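PDB 4DQN: putative branched-chain amino acid aminotransferase IlvE from Streptococcus mutans, which probably transfers the amino group of isoleucine, valine and leucine to 2-oxoglutarate, using pyridoxal 5'-phosphate as cofactor. Local coordinates for residues Val282-Ile296 with Phe308-Tyr322. Sequence-based numbering, arbitrary orientation.
Sequences VEAGACGTAAVISPI and FYSETEVGPVTHKLY
The first turn of helix 316-322 gives its N-H groups to a carboxylate from the neighbouring sheet: Glu283, on strand 283-288, reaches the N-terminal end of the helix with both oxygens. Its OE2 takes the N-H of Val317 (N to OE2 3.0 Å, 160° at the hydrogen), and OE1 takes that of Thr318 (N to OE1 2.7 Å), each through the syn lone pair. A third bond reaches OE1 nearly along the C-O axis, from Thr318 OG1 at 2.7 Å, so three donors fix the rotation of the buried carboxylate; these and the helix N terminus would be expected to favour its charged form. With CG beside the backbone N (chi1 -62°) and an extended chain beyond, the acid passes Gly315, the N-cap residue, whose CA lies 3.4 Å from Glu283 CD. Water 1 donates to both Thr318 OG1 and Ala284 O, tying helix to strand.

On the next residue of the strand, Ala284 CB sits over the centre of the Phe308 ring, 3.6 Å from its centroid in a CH-pi contact, while Ile296 CG2 meets Phe308 CE2 obliquely. The methyl of the same Thr318, CG2, packs on Ile293 CG2, and a turn on Val292 CG1 touches Tyr322 CE1 at 3.7 Å. The helix segment runs nearly antiparallel to strand 292-296 (166°), packed against the hairpin it forms with 283-288; strand 228-234 pairs antiparallel with 281-288, on the side away from 292-301, and helix 251-262 contributes Leu256 against Ile293.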
loop_
_atom_site.group_PDB
_atom_site.type_symbol
_atom_site.label_atom_id
_atom_site.label_comp_id
_atom_site.label_asym_id
_atom_site.label_seq_id
_atom_site.Cartn_x
_atom_site.Cartn_y
_atom_site.Cartn_z
ATOM N N VAL A 282 -21.219 7.697 -27.020
ATOM C CA VAL A 282 -22.455 6.983 -27.322
ATOM C C VAL A 282 -22.495 5.634 -26.587
ATOM O O VAL A 282 -23.570 5.097 -26.288
ATOM C CB VAL A 282 -22.612 6.843 -28.862
ATOM C CG1 VAL A 282 -23.370 5.609 -29.241
ATOM C CG2 VAL A 282 -23.295 8.080 -29.435
ATOM N N GLU A 283 -21.310 5.105 -26.279
ATOM C CA GLU A 283 -21.172 3.911 -25.440
ATOM C C GLU A 283 -19.968 4.071 -24.525
ATOM O O GLU A 283 -19.005 4.763 -24.873
ATOM C CB GLU A 283 -20.959 2.649 -26.290
ATOM C CG GLU A 283 -22.077 2.278 -27.248
ATOM C CD GLU A 283 -21.698 1.073 -28.111
ATOM O OE1 GLU A 283 -20.988 0.173 -27.606
ATOM O OE2 GLU A 283 -22.097 1.024 -29.294
ATOM N N ALA A 284 -20.003 3.406 -23.375
ATOM C CA ALA A 284 -18.867 3.412 -22.458
ATOM C C ALA A 284 -18.781 2.095 -21.712
ATOM O O ALA A 284 -19.794 1.433 -21.499
ATOM C CB ALA A 284 -18.987 4.562 -21.464
ATOM N N GLY A 285 -17.573 1.725 -21.295
ATOM C CA GLY A 285 -17.406 0.547 -20.469
ATOM C C GLY A 285 -16.120 0.544 -19.669
ATOM O O GLY A 285 -15.308 1.472 -19.748
ATOM N N ALA A 286 -15.946 -0.511 -18.887
ATOM C CA ALA A 286 -14.713 -0.751 -18.161
ATOM C C ALA A 286 -14.072 -1.984 -18.767
ATOM O O ALA A 286 -14.775 -2.897 -19.207
ATOM C CB ALA A 286 -15.013 -0.982 -16.677
ATOM N N CYS A 287 -12.745 -2.033 -18.800
ATOM C CA CYS A 287 -12.080 -3.216 -19.339
ATOM C C CYS A 287 -10.935 -3.678 -18.445
ATOM O O CYS A 287 -10.261 -2.865 -17.813
ATOM C CB CYS A 287 -11.605 -2.978 -20.772
ATOM S SG CYS A 287 -10.347 -1.696 -20.966
ATOM N N GLY A 288 -10.740 -4.991 -18.373
ATOM C CA GLY A 288 -9.683 -5.566 -17.556
ATOM C C GLY A 288 -9.719 -7.079 -17.670
ATOM O O GLY A 288 -10.664 -7.631 -18.238
ATOM N N THR A 289 -8.704 -7.753 -17.135
ATOM C CA THR A 289 -8.618 -9.216 -17.202
ATOM C C THR A 289 -9.829 -9.921 -16.595
ATOM O O THR A 289 -10.456 -10.784 -17.228
ATOM C CB THR A 289 -7.357 -9.725 -16.502
ATOM O OG1 THR A 289 -6.198 -9.242 -17.201
ATOM C CG2 THR A 289 -7.349 -11.255 -16.469
ATOM N N ALA A 290 -10.168 -9.546 -15.370
ATOM C CA ALA A 290 -11.277 -10.183 -14.672
ATOM C C ALA A 290 -12.601 -9.759 -15.292
ATOM O O ALA A 290 -13.507 -10.571 -15.506
ATOM C CB ALA A 290 -11.238 -9.822 -13.185
ATOM N N ALA A 291 -12.691 -8.470 -15.594
ATOM C CA ALA A 291 -13.903 -7.882 -16.132
ATOM C C ALA A 291 -14.165 -8.268 -17.598
ATOM O O ALA A 291 -15.318 -8.485 -17.987
ATOM C CB ALA A 291 -13.828 -6.359 -15.981
ATOM N N VAL A 292 -13.088 -8.379 -18.380
ATOM C CA VAL A 292 -13.135 -8.406 -19.849
ATOM C C VAL A 292 -13.663 -7.060 -20.334
ATOM O O VAL A 292 -12.904 -6.092 -20.414
ATOM C CB VAL A 292 -13.926 -9.590 -20.426
ATOM C CG1 VAL A 292 -13.675 -9.686 -21.906
ATOM C CG2 VAL A 292 -13.505 -10.890 -19.747
ATOM N N ILE A 293 -14.954 -6.982 -20.636
ATOM C CA ILE A 293 -15.611 -5.681 -20.728
ATOM C C ILE A 293 -16.827 -5.656 -19.814
ATOM O O ILE A 293 -17.669 -6.559 -19.870
ATOM C CB ILE A 293 -16.022 -5.325 -22.172
ATOM C CG1 ILE A 293 -14.774 -5.134 -23.038
ATOM C CG2 ILE A 293 -16.890 -4.052 -22.191
ATOM C CD1 ILE A 293 -15.044 -4.993 -24.535
ATOM N N SER A 294 -16.899 -4.645 -18.944
ATOM C CA SER A 294 -18.100 -4.401 -18.160
ATOM C C SER A 294 -18.774 -3.171 -18.742
ATOM O O SER A 294 -18.309 -2.057 -18.517
ATOM C CB SER A 294 -17.761 -4.145 -16.687
ATOM O OG SER A 294 -17.042 -5.230 -16.128
ATOM N N PRO A 295 -19.862 -3.368 -19.502
ATOM C CA PRO A 295 -20.576 -2.229 -20.099
ATOM C C PRO A 295 -21.104 -1.290 -19.021
ATOM O O PRO A 295 -21.618 -1.749 -17.989
ATOM C CB PRO A 295 -21.754 -2.894 -20.828
ATOM C CG PRO A 295 -21.302 -4.330 -21.073
ATOM C CD PRO A 295 -20.488 -4.660 -19.841
ATOM N N ILE A 296 -20.961 0.013 -19.233
ATOM C CA ILE A 296 -21.481 0.966 -18.260
ATOM C C ILE A 296 -22.864 1.417 -18.707
ATOM O O ILE A 296 -23.036 1.889 -19.834
ATOM C CB ILE A 296 -20.526 2.176 -18.072
ATOM C CG1 ILE A 296 -19.230 1.712 -17.397
ATOM C CG2 ILE A 296 -21.194 3.277 -17.256
ATOM C CD1 ILE A 296 -18.077 2.713 -17.472
ATOM N N PHE A 308 -25.126 6.566 -21.086
ATOM C CA PHE A 308 -24.500 6.654 -22.400
ATOM C C PHE A 308 -25.371 6.024 -23.475
ATOM O O PHE A 308 -25.728 6.669 -24.461
ATOM C CB PHE A 308 -23.123 5.984 -22.381
ATOM C CG PHE A 308 -22.176 6.597 -21.394
ATOM C CD1 PHE A 308 -21.392 7.683 -21.756
ATOM C CD2 PHE A 308 -22.079 6.099 -20.101
ATOM C CE1 PHE A 308 -20.524 8.259 -20.851
ATOM C CE2 PHE A 308 -21.215 6.671 -19.180
ATOM C CZ PHE A 308 -20.434 7.753 -19.553
ATOM N N TYR A 309 -25.714 4.757 -23.279
ATOM C CA TYR A 309 -26.422 4.003 -24.299
ATOM C C TYR A 309 -27.752 3.508 -23.765
ATOM O O TYR A 309 -28.812 3.843 -24.296
ATOM C CB TYR A 309 -25.566 2.824 -24.778
ATOM C CG TYR A 309 -26.221 2.060 -25.904
ATOM C CD1 TYR A 309 -26.896 0.876 -25.659
ATOM C CD2 TYR A 309 -26.194 2.546 -27.198
ATOM C CE1 TYR A 309 -27.509 0.184 -26.672
ATOM C CE2 TYR A 309 -26.806 1.857 -28.230
ATOM C CZ TYR A 309 -27.464 0.678 -27.951
ATOM O OH TYR A 309 -28.074 -0.030 -28.955
ATOM N N SER A 310 -27.691 2.714 -22.700
ATOM C CA SER A 310 -28.885 2.163 -22.076
ATOM C C SER A 310 -28.556 1.628 -20.694
ATOM O O SER A 310 -27.410 1.261 -20.422
ATOM C CB SER A 310 -29.461 1.033 -22.928
ATOM O OG SER A 310 -30.479 0.365 -22.207
ATOM N N GLU A 311 -29.557 1.571 -19.823
ATOM C CA GLU A 311 -29.346 1.027 -18.490
ATOM C C GLU A 311 -29.503 -0.478 -18.494
ATOM O O GLU A 311 -29.080 -1.155 -17.556
ATOM C CB GLU A 311 -30.336 1.630 -17.494
ATOM C CG GLU A 311 -30.012 3.044 -17.084
ATOM C CD GLU A 311 -31.003 3.584 -16.080
ATOM O OE1 GLU A 311 -30.989 3.118 -14.923
ATOM O OE2 GLU A 311 -31.797 4.471 -16.459
ATOM N N THR A 312 -30.113 -1.000 -19.553
ATOM C CA THR A 312 -30.429 -2.424 -19.607
ATOM C C THR A 312 -29.782 -3.165 -20.778
ATOM O O THR A 312 -29.466 -4.351 -20.674
ATOM C CB THR A 312 -31.951 -2.650 -19.643
ATOM O OG1 THR A 312 -32.215 -4.052 -19.773
ATOM C CG2 THR A 312 -32.575 -1.914 -20.816
ATOM N N GLU A 313 -29.583 -2.467 -21.887
ATOM C CA GLU A 313 -28.991 -3.084 -23.065
ATOM C C GLU A 313 -27.571 -2.589 -23.307
ATOM O O GLU A 313 -27.175 -1.538 -22.808
ATOM C CB GLU A 313 -29.883 -2.856 -24.286
ATOM C CG GLU A 313 -31.055 -3.832 -24.329
ATOM C CD GLU A 313 -32.314 -3.218 -24.900
ATOM O OE1 GLU A 313 -32.370 -1.974 -25.017
ATOM O OE2 GLU A 313 -33.252 -3.984 -25.225
ATOM N N VAL A 314 -26.796 -3.358 -24.056
ATOM C CA VAL A 314 -25.422 -2.971 -24.319
ATOM C C VAL A 314 -25.229 -2.601 -25.784
ATOM O O VAL A 314 -25.811 -3.223 -26.679
ATOM C CB VAL A 314 -24.418 -4.038 -23.800
ATOM C CG1 VAL A 314 -25.146 -5.307 -23.427
ATOM C CG2 VAL A 314 -23.292 -4.292 -24.782
ATOM N N GLY A 315 -24.437 -1.558 -26.016
ATOM C CA GLY A 315 -24.250 -1.020 -27.348
ATOM C C GLY A 315 -23.584 -1.972 -28.319
ATOM O O GLY A 315 -22.848 -2.878 -27.913
ATOM N N PRO A 316 -23.839 -1.762 -29.616
ATOM C CA PRO A 316 -23.322 -2.569 -30.722
ATOM C C PRO A 316 -21.804 -2.596 -30.816
ATOM O O PRO A 316 -21.252 -3.655 -31.125
ATOM C CB PRO A 316 -23.904 -1.871 -31.966
ATOM C CG PRO A 316 -24.337 -0.502 -31.493
ATOM C CD PRO A 316 -24.795 -0.744 -30.088
ATOM N N VAL A 317 -21.139 -1.464 -30.591
ATOM C CA VAL A 317 -19.689 -1.406 -30.761
ATOM C C VAL A 317 -19.022 -2.166 -29.619
ATOM O O VAL A 317 -18.066 -2.921 -29.838
ATOM C CB VAL A 317 -19.171 0.058 -30.835
ATOM C CG1 VAL A 317 -17.639 0.095 -30.908
ATOM C CG2 VAL A 317 -19.784 0.785 -32.030
ATOM N N THR A 318 -19.540 -1.975 -28.406
ATOM C CA THR A 318 -19.080 -2.745 -27.250
ATOM C C THR A 318 -19.243 -4.240 -27.537
ATOM O O THR A 318 -18.322 -5.027 -27.325
ATOM C CB THR A 318 -19.848 -2.373 -25.957
ATOM O OG1 THR A 318 -19.596 -0.999 -25.627
ATOM C CG2 THR A 318 -19.397 -3.246 -24.785
ATOM N N HIS A 319 -20.412 -4.623 -28.041
ATOM C CA HIS A 319 -20.663 -6.022 -28.388
ATOM C C HIS A 319 -19.632 -6.565 -29.366
ATOM O O HIS A 319 -19.142 -7.683 -29.208
ATOM C CB HIS A 319 -22.056 -6.173 -29.001
ATOM C CG HIS A 319 -23.100 -6.640 -28.037
ATOM N ND1 HIS A 319 -24.154 -5.846 -27.633
ATOM C CD2 HIS A 319 -23.269 -7.831 -27.417
ATOM C CE1 HIS A 319 -24.915 -6.523 -26.790
ATOM N NE2 HIS A 319 -24.399 -7.730 -26.640
ATOM N N LYS A 320 -19.311 -5.769 -30.380
ATOM C CA LYS A 320 -18.396 -6.188 -31.442
ATOM C C LYS A 320 -16.975 -6.362 -30.932
ATOM O O LYS A 320 -16.272 -7.291 -31.325
ATOM C CB LYS A 320 -18.404 -5.163 -32.584
ATOM C CG LYS A 320 -19.476 -5.411 -33.637
ATOM C CD LYS A 320 -19.795 -4.131 -34.401
ATOM C CE LYS A 320 -18.530 -3.356 -34.755
ATOM N NZ LYS A 320 -18.830 -1.971 -35.264
ATOM N N LEU A 321 -16.547 -5.445 -30.074
ATOM C CA LEU A 321 -15.216 -5.516 -29.481
ATOM C C LEU A 321 -15.116 -6.703 -28.538
ATOM O O LEU A 321 -14.100 -7.404 -28.525
ATOM C CB LEU A 321 -14.897 -4.218 -28.726
ATOM C CG LEU A 321 -14.726 -2.973 -29.601
ATOM C CD1 LEU A 321 -14.704 -1.699 -28.749
ATOM C CD2 LEU A 321 -13.460 -3.077 -30.397
ATOM N N TYR A 322 -16.165 -6.917 -27.744
ATOM C CA TYR A 322 -16.206 -8.041 -26.805
ATOM C C TYR A 322 -16.117 -9.378 -27.535
ATOM O O TYR A 322 -15.312 -10.245 -27.170
ATOM C CB TYR A 322 -17.486 -7.995 -25.966
ATOM C CG TYR A 322 -17.631 -9.135 -24.959
ATOM C CD1 TYR A 322 -17.121 -9.020 -23.663
ATOM C CD2 TYR A 322 -18.289 -10.319 -25.298
ATOM C CE1 TYR A 322 -17.260 -10.059 -22.737
ATOM C CE2 TYR A 322 -18.425 -11.360 -24.386
ATOM C CZ TYR A 322 -17.910 -11.222 -23.105
ATOM O OH TYR A 322 -18.045 -12.251 -22.188
HETATM O O HOH W 1 -20.507 -0.524 -23.334
HETATM O O HOH W 2 -25.084 3.239 -21.254
#